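Local coordinates for protein chitooligosaccharidolytic beta-N-acetylglucosaminidase (Ostrinia furnacalis, PDB 3OZP) that cleaves single beta-linked N-acetylglucosamine units from the non-reducing ends of chitooligosaccharides, preferring short chains, and depends on the substrate's 2-acetamido group, at residues L401-L406 against Y421-W426; H411-L416 against L438-R443. One frame throughout, in Å; residues are numbered along the deposited sequence.

Contact 1 (L401-L406 against Y421-W426). With OAN (O-(2-acetamido-2-deoxy D-glucopyranosylidene) amino-N-phenylcarbamate), chain B.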
loop_
_atom_site.group_PDB
_atom_site.type_symbol
_atom_site.label_atom_id
_atom_site.label_comp_id
_atom_site.label_asym_id
_atom_site.label_seq_id
_atom_site.Cartn_x
_atom_site.Cartn_y
_atom_site.Cartn_z
ATOM N N LEU A 401 9.809 28.776 0.363
ATOM C CA LEU A 401 9.132 28.746 1.648
ATOM C C LEU A 401 7.700 28.258 1.452
ATOM O O LEU A 401 7.097 28.515 0.407
ATOM C CB LEU A 401 9.118 30.148 2.258
ATOM C CG LEU A 401 10.051 30.580 3.399
ATOM C CD1 LEU A 401 11.401 29.882 3.462
ATOM C CD2 LEU A 401 10.195 32.111 3.426
ATOM N N TRP A 402 7.165 27.549 2.450
ATOM C CA TRP A 402 5.755 27.162 2.470
ATOM C C TRP A 402 4.884 28.389 2.721
ATOM O O TRP A 402 5.344 29.358 3.341
ATOM C CB TRP A 402 5.486 26.152 3.590
ATOM C CG TRP A 402 6.191 24.842 3.437
ATOM C CD1 TRP A 402 7.304 24.431 4.105
ATOM C CD2 TRP A 402 5.827 23.767 2.565
ATOM N NE1 TRP A 402 7.656 23.165 3.708
ATOM C CE2 TRP A 402 6.768 22.735 2.759
ATOM C CE3 TRP A 402 4.792 23.576 1.639
ATOM C CZ2 TRP A 402 6.716 21.533 2.056
ATOM C CZ3 TRP A 402 4.730 22.377 0.950
ATOM C CH2 TRP A 402 5.692 21.371 1.155
ATOM N N THR A 403 3.635 28.345 2.253
ATOM C CA THR A 403 2.631 29.325 2.688
ATOM C C THR A 403 2.456 29.219 4.198
ATOM O O THR A 403 2.396 28.114 4.756
ATOM C CB THR A 403 1.245 29.153 2.014
ATOM O OG1 THR A 403 0.829 27.786 2.081
ATOM C CG2 THR A 403 1.265 29.610 0.568
ATOM N N SER A 404 2.390 30.379 4.843
ATOM C CA SER A 404 2.346 30.490 6.299
ATOM C C SER A 404 1.893 31.901 6.679
ATOM O O SER A 404 1.551 32.704 5.809
ATOM C CB SER A 404 3.736 30.232 6.884
ATOM O OG SER A 404 4.631 31.282 6.546
ATOM N N THR A 405 1.915 32.192 7.978
ATOM C CA THR A 405 1.629 33.530 8.502
ATOM C C THR A 405 2.601 34.563 7.927
ATOM O O THR A 405 2.206 35.695 7.637
ATOM C CB THR A 405 1.672 33.537 10.050
ATOM O OG1 THR A 405 0.709 32.605 10.549
ATOM C CG2 THR A 405 1.349 34.919 10.615
ATOM N N LEU A 406 3.855 34.153 7.744
ATOM C CA LEU A 406 4.902 34.997 7.168
ATOM C C LEU A 406 4.605 35.392 5.721
ATOM O O LEU A 406 4.874 36.525 5.313
ATOM C CB LEU A 406 6.246 34.263 7.199
ATOM C CG LEU A 406 7.561 34.954 7.587
ATOM C CD1 LEU A 406 8.654 34.631 6.570
ATOM C CD2 LEU A 406 7.433 36.461 7.777
ATOM N N TYR A 421 12.366 34.606 -3.465
ATOM C CA TYR A 421 11.542 33.583 -2.826
ATOM C C TYR A 421 10.401 33.055 -3.685
ATOM O O TYR A 421 9.533 33.812 -4.117
ATOM C CB TYR A 421 10.985 34.100 -1.500
ATOM C CG TYR A 421 12.016 34.159 -0.402
ATOM C CD1 TYR A 421 12.257 33.051 0.409
ATOM C CD2 TYR A 421 12.757 35.318 -0.175
ATOM C CE1 TYR A 421 13.207 33.095 1.421
ATOM C CE2 TYR A 421 13.711 35.373 0.833
ATOM C CZ TYR A 421 13.927 34.258 1.628
ATOM O OH TYR A 421 14.864 34.302 2.627
ATOM N N ILE A 422 10.430 31.746 -3.921
ATOM C CA ILE A 422 9.324 31.000 -4.513
ATOM C C ILE A 422 8.437 30.512 -3.362
ATOM O O ILE A 422 8.948 30.056 -2.339
ATOM C CB ILE A 422 9.847 29.779 -5.309
ATOM C CG1 ILE A 422 10.760 30.232 -6.453
ATOM C CG2 ILE A 422 8.685 28.904 -5.816
ATOM C CD1 ILE A 422 11.674 29.141 -6.995
ATOM N N ILE A 423 7.121 30.598 -3.524
ATOM C CA ILE A 423 6.209 30.157 -2.471
ATOM C C ILE A 423 5.553 28.825 -2.843
ATOM O O ILE A 423 4.947 28.701 -3.917
ATOM C CB ILE A 423 5.125 31.230 -2.145
ATOM C CG1 ILE A 423 5.745 32.632 -1.986
ATOM C CG2 ILE A 423 4.312 30.830 -0.904
ATOM C CD1 ILE A 423 6.740 32.795 -0.832
ATOM N N GLN A 424 5.696 27.830 -1.967
ATOM C CA GLN A 424 5.013 26.551 -2.158
ATOM C C GLN A 424 3.667 26.589 -1.455
ATOM O O GLN A 424 3.594 26.670 -0.229
ATOM C CB GLN A 424 5.853 25.357 -1.678
ATOM C CG GLN A 424 5.229 24.006 -2.076
ATOM C CD GLN A 424 6.176 22.815 -1.960
ATOM O OE1 GLN A 424 7.305 22.933 -1.477
ATOM N NE2 GLN A 424 5.704 21.653 -2.403
ATOM N N VAL A 425 2.606 26.528 -2.251
ATOM C CA VAL A 425 1.249 26.693 -1.763
ATOM C C VAL A 425 0.664 25.349 -1.347
ATOM O O VAL A 425 0.596 24.427 -2.153
ATOM C CB VAL A 425 0.358 27.346 -2.850
ATOM C CG1 VAL A 425 -1.072 27.487 -2.370
ATOM C CG2 VAL A 425 0.931 28.704 -3.264
ATOM N N TRP A 426 0.242 25.243 -0.091
ATOM C CA TRP A 426 -0.441 24.039 0.375
ATOM C C TRP A 426 -1.815 24.338 0.980
ATOM O O TRP A 426 -2.422 23.474 1.613
ATOM C CB TRP A 426 0.444 23.235 1.339
ATOM C CG TRP A 426 0.718 23.925 2.639
ATOM C CD1 TRP A 426 1.600 24.940 2.856
ATOM C CD2 TRP A 426 0.108 23.645 3.903
ATOM N NE1 TRP A 426 1.577 25.315 4.176
ATOM C CE2 TRP A 426 0.669 24.538 4.844
ATOM C CE3 TRP A 426 -0.859 22.725 4.335
ATOM C CZ2 TRP A 426 0.298 24.540 6.192
ATOM C CZ3 TRP A 426 -1.231 22.729 5.673
ATOM C CH2 TRP A 426 -0.649 23.632 6.586
HETATM C CAH OAN B . 3.406 22.435 5.056
HETATM C CAG OAN B . 2.777 21.257 5.799
HETATM O OAN OAN B . 2.025 20.483 5.209
HETATM N NAI OAN B . 3.100 21.169 7.109
HETATM C CAB OAN B . 2.633 20.090 8.010
HETATM C CAC OAN B . 3.505 18.843 7.718
HETATM O OAJ OAN B . 4.671 18.870 8.543
HETATM C CAD OAN B . 2.720 17.575 7.961
HETATM O OAK OAN B . 3.554 16.437 7.714
HETATM C CAE OAN B . 1.551 17.610 7.002
HETATM C CAF OAN B . 0.737 16.324 7.097
HETATM O OAM OAN B . -0.351 16.368 6.172
HETATM O OAL OAN B . 0.695 18.729 7.342
HETATM C CAA OAN B . 1.228 19.879 7.890
HETATM N NAY OAN B . 0.425 20.849 8.329
HETATM O OAQ OAN B . -1.031 20.627 8.153
HETATM C CAP OAN B . -1.814 20.797 9.260
HETATM O OAR OAN B . -1.710 21.808 9.960
HETATM N NAO OAN B . -2.727 19.843 9.524
HETATM C CAS OAN B . -3.575 19.896 10.557
HETATM C CAT OAN B . -4.738 20.667 10.480
HETATM C CAU OAN B . -5.634 20.690 11.551
HETATM C CAV OAN B . -5.373 19.930 12.695
HETATM C CAW OAN B . -4.221 19.146 12.770
HETATM C CAX OAN B . -3.327 19.124 11.697
#
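Leu-401 O takes the backbone N-H of Gln-424 at 2.8 Å, the shortest rung between these parallel TIM-barrel strands; Leu-401 N to Ile-422 O and Thr-403 N to Gln-424 O continue the ladder. Beyond it, Trp-426 NE1 donates to Thr-403 O at 3.0 Å, the acceptor tilted somewhat from the indole plane. A chi1 of 67° sets CG of Trp-426 between its backbone N and carbonyl carbon, swinging the ring back beside Thr-403. Trp-402 points its six-membered ring edge at the five-membered ring of Trp-426, planes at 90°, in an offset T-shaped stack. The methyl CAH of the bound carbamate lies over a face of each indole, 3.7 Å from Trp-402 CD2. The Gln-424 amide covers the opposite face of Trp-402, displaced toward the rim, its plane 20° from the ring's. Gln-424 CD comes within 3.3 Å of Trp-402 CZ3; His-341, Glu-498 and Ser-447 hold that amide, while Glu-275 accepts from Trp-402 NE1. A leucine at Trp-426 would probably leave Thr-403 O without this donor and uncover one side of the ligand methyl. Two perpendicular indoles, each fixed by a hydrogen bond, thus make an apolar corner for the acetamido methyl, consistent with the enzyme's need for that group.

Contact 2 (H411-L416 against L438-R443)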
loop_
_atom_site.group_PDB
_atom_site.type_symbol
_atom_site.label_atom_id
_atom_site.label_comp_id
_atom_site.label_asym_id
_atom_site.label_seq_id
_atom_site.Cartn_x
_atom_site.Cartn_y
_atom_site.Cartn_z
ATOM N N HIS A 411 1.224 41.253 3.851
ATOM C CA HIS A 411 2.460 41.783 4.435
ATOM C C HIS A 411 3.753 41.107 3.961
ATOM O O HIS A 411 4.838 41.446 4.439
ATOM C CB HIS A 411 2.389 41.803 5.974
ATOM C CG HIS A 411 2.221 40.452 6.605
ATOM N ND1 HIS A 411 1.332 40.219 7.632
ATOM C CD2 HIS A 411 2.828 39.266 6.357
ATOM C CE1 HIS A 411 1.398 38.950 7.991
ATOM N NE2 HIS A 411 2.298 38.349 7.234
ATOM N N ILE A 412 3.640 40.168 3.020
ATOM C CA ILE A 412 4.798 39.389 2.558
ATOM C C ILE A 412 5.979 40.254 2.093
ATOM O O ILE A 412 7.139 39.922 2.357
ATOM C CB ILE A 412 4.404 38.336 1.470
ATOM C CG1 ILE A 412 5.577 37.383 1.191
ATOM C CG2 ILE A 412 3.880 39.020 0.200
ATOM C CD1 ILE A 412 5.238 36.188 0.312
ATOM N N ASP A 413 5.677 41.369 1.426
ATOM C CA ASP A 413 6.710 42.267 0.904
ATOM C C ASP A 413 7.527 42.971 1.990
ATOM O O ASP A 413 8.607 43.478 1.714
ATOM C CB ASP A 413 6.108 43.293 -0.064
ATOM C CG ASP A 413 5.738 42.687 -1.406
ATOM O OD1 ASP A 413 6.341 41.661 -1.804
ATOM O OD2 ASP A 413 4.844 43.242 -2.075
ATOM N N ASP A 414 7.010 42.994 3.217
ATOM C CA ASP A 414 7.751 43.529 4.362
ATOM C C ASP A 414 8.900 42.610 4.767
ATOM O O ASP A 414 9.832 43.040 5.451
ATOM C CB ASP A 414 6.825 43.737 5.569
ATOM C CG ASP A 414 5.727 44.754 5.305
ATOM O OD1 ASP A 414 5.862 45.564 4.364
ATOM O OD2 ASP A 414 4.725 44.745 6.048
ATOM N N TYR A 415 8.833 41.350 4.337
ATOM C CA TYR A 415 9.764 40.321 4.799
ATOM C C TYR A 415 10.544 39.663 3.669
ATOM O O TYR A 415 11.746 39.421 3.796
ATOM C CB TYR A 415 9.011 39.264 5.613
ATOM C CG TYR A 415 8.117 39.859 6.673
ATOM C CD1 TYR A 415 8.659 40.502 7.787
ATOM C CD2 TYR A 415 6.730 39.793 6.559
ATOM C CE1 TYR A 415 7.842 41.061 8.762
ATOM C CE2 TYR A 415 5.902 40.348 7.530
ATOM C CZ TYR A 415 6.466 40.980 8.625
ATOM O OH TYR A 415 5.656 41.530 9.587
ATOM N N LEU A 416 9.856 39.379 2.570
ATOM C CA LEU A 416 10.437 38.670 1.435
ATOM C C LEU A 416 10.390 39.550 0.185
ATOM O O LEU A 416 9.856 40.662 0.221
ATOM C CB LEU A 416 9.647 37.376 1.191
ATOM C CG LEU A 416 9.831 36.094 2.024
ATOM C CD1 LEU A 416 10.346 36.304 3.445
ATOM C CD2 LEU A 416 8.540 35.273 2.037
ATOM N N LEU A 438 -0.146 35.997 -6.318
ATOM C CA LEU A 438 0.098 36.132 -7.752
ATOM C C LEU A 438 0.033 37.590 -8.201
ATOM O O LEU A 438 0.803 38.011 -9.062
ATOM C CB LEU A 438 -0.887 35.280 -8.560
ATOM C CG LEU A 438 -0.673 33.761 -8.519
ATOM C CD1 LEU A 438 -1.922 33.043 -8.993
ATOM C CD2 LEU A 438 0.547 33.329 -9.329
ATOM N N GLU A 439 -0.878 38.354 -7.604
ATOM C CA GLU A 439 -1.019 39.775 -7.930
ATOM C C GLU A 439 0.155 40.607 -7.401
ATOM O O GLU A 439 0.387 41.727 -7.861
ATOM C CB GLU A 439 -2.376 40.313 -7.458
ATOM C CG GLU A 439 -3.497 40.000 -8.450
ATOM C CD GLU A 439 -4.896 40.267 -7.916
ATOM O OE1 GLU A 439 -5.862 39.820 -8.570
ATOM O OE2 GLU A 439 -5.042 40.913 -6.856
ATOM N N LYS A 440 0.908 40.040 -6.458
ATOM C CA LYS A 440 2.127 40.670 -5.961
ATOM C C LYS A 440 3.381 40.163 -6.675
ATOM O O LYS A 440 4.505 40.490 -6.285
ATOM C CB LYS A 440 2.243 40.506 -4.443
ATOM C CG LYS A 440 1.149 41.237 -3.688
ATOM C CD LYS A 440 1.539 41.537 -2.262
ATOM C CE LYS A 440 0.713 42.688 -1.705
ATOM N NZ LYS A 440 1.219 44.003 -2.191
ATOM N N GLY A 441 3.183 39.363 -7.718
ATOM C CA GLY A 441 4.277 38.927 -8.585
ATOM C C GLY A 441 5.019 37.671 -8.157
ATOM O O GLY A 441 6.001 37.285 -8.796
ATOM N N TYR A 442 4.556 37.027 -7.087
ATOM C CA TYR A 442 5.228 35.827 -6.568
ATOM C C TYR A 442 5.053 34.597 -7.456
ATOM O O TYR A 442 3.999 34.392 -8.060
ATOM C CB TYR A 442 4.800 35.529 -5.126
ATOM C CG TYR A 442 5.455 36.462 -4.135
ATOM C CD1 TYR A 442 4.857 37.677 -3.794
ATOM C CD2 TYR A 442 6.683 36.147 -3.558
ATOM C CE1 TYR A 442 5.461 38.548 -2.899
ATOM C CE2 TYR A 442 7.296 37.015 -2.657
ATOM C CZ TYR A 442 6.678 38.216 -2.337
ATOM O OH TYR A 442 7.273 39.081 -1.449
ATOM N N ARG A 443 6.113 33.799 -7.540
ATOM C CA ARG A 443 6.082 32.530 -8.252
ATOM C C ARG A 443 5.674 31.422 -7.293
ATOM O O ARG A 443 6.065 31.432 -6.122
ATOM C CB ARG A 443 7.436 32.214 -8.884
ATOM C CG ARG A 443 7.948 33.290 -9.824
ATOM C CD ARG A 443 9.213 33.914 -9.281
ATOM N NE ARG A 443 10.399 33.245 -9.802
ATOM C CZ ARG A 443 11.581 33.206 -9.196
ATOM N NH1 ARG A 443 11.760 33.780 -8.012
ATOM N NH2 ARG A 443 12.588 32.570 -9.776
HETATM O O HOH W 1 5.851 42.041 -4.604
#
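A Schellman motif ends helix 432-439, and the residues round it, Lys-440 and Tyr-442, reach across to Ile-412 and Asp-413 in the loop ahead of strand 421-425. The contact lies on the outer flank of the TIM barrel, where the 403-420 connection meets the turn from helix 432-439 to strand 444-446, away from the catalytic pocket. Gly-441 is the C-prime residue: its positive phi of 88° suits glycine, its N bonds to Leu-438 O, and Tyr-442 N reaches back to the carbonyl of the helix residue before that leucine. From there the chain turns so that the Tyr-442 ring extends toward the loop and meets Ile-412 coming the other way. Ile-412 CD1 sits over the ring face, 3.8 Å from the centroid, in a CH-pi contact 20° off the ring normal. With CG1 anti to the backbone N (chi1 -170°) and the chain extended through chi2, the isoleucine carries CD1 over the ring while CG2 presses against Tyr-442 CE1 at 3.5 Å. Both side chains also touch Ile-423 of the strand. At the far end of the ring, Tyr-442 OH donates to Asp-413 OD1 at 2.8 Å, nearly in line with the C-O bond, while the carboxylate slides past the ring edge. The other oxygen, Asp-413 OD2, has a long salt bridge to Lys-440 NZ, 3.7 Å away, with both residues exposed to solvent. A water joins the same two residues by another route, lying 2.9 Å from Asp-413 OD1 and 2.7 Å from Lys-440 O.

Strand 399-402 comes first and runs into 401-406; the chain then passes through 411-416, returns as strand 421-425, and goes on through helix 432-439 into 438-443. Contact 1 closes the loop between the fifth and sixth barrel strands. Contact 2 starts inside that loop and closes on the end of the next helix, so the two closures cross rather than nest. Their centres are 10 Å apart, and they meet directly: Thr-405 O lies 2.7 Å from His-411 NE2, a probable hydrogen bond, and Ile-423 N pairs likewise with Arg-443 O. Together they tie the fifth strand, its loop, the sixth strand and the lead-in to the seventh.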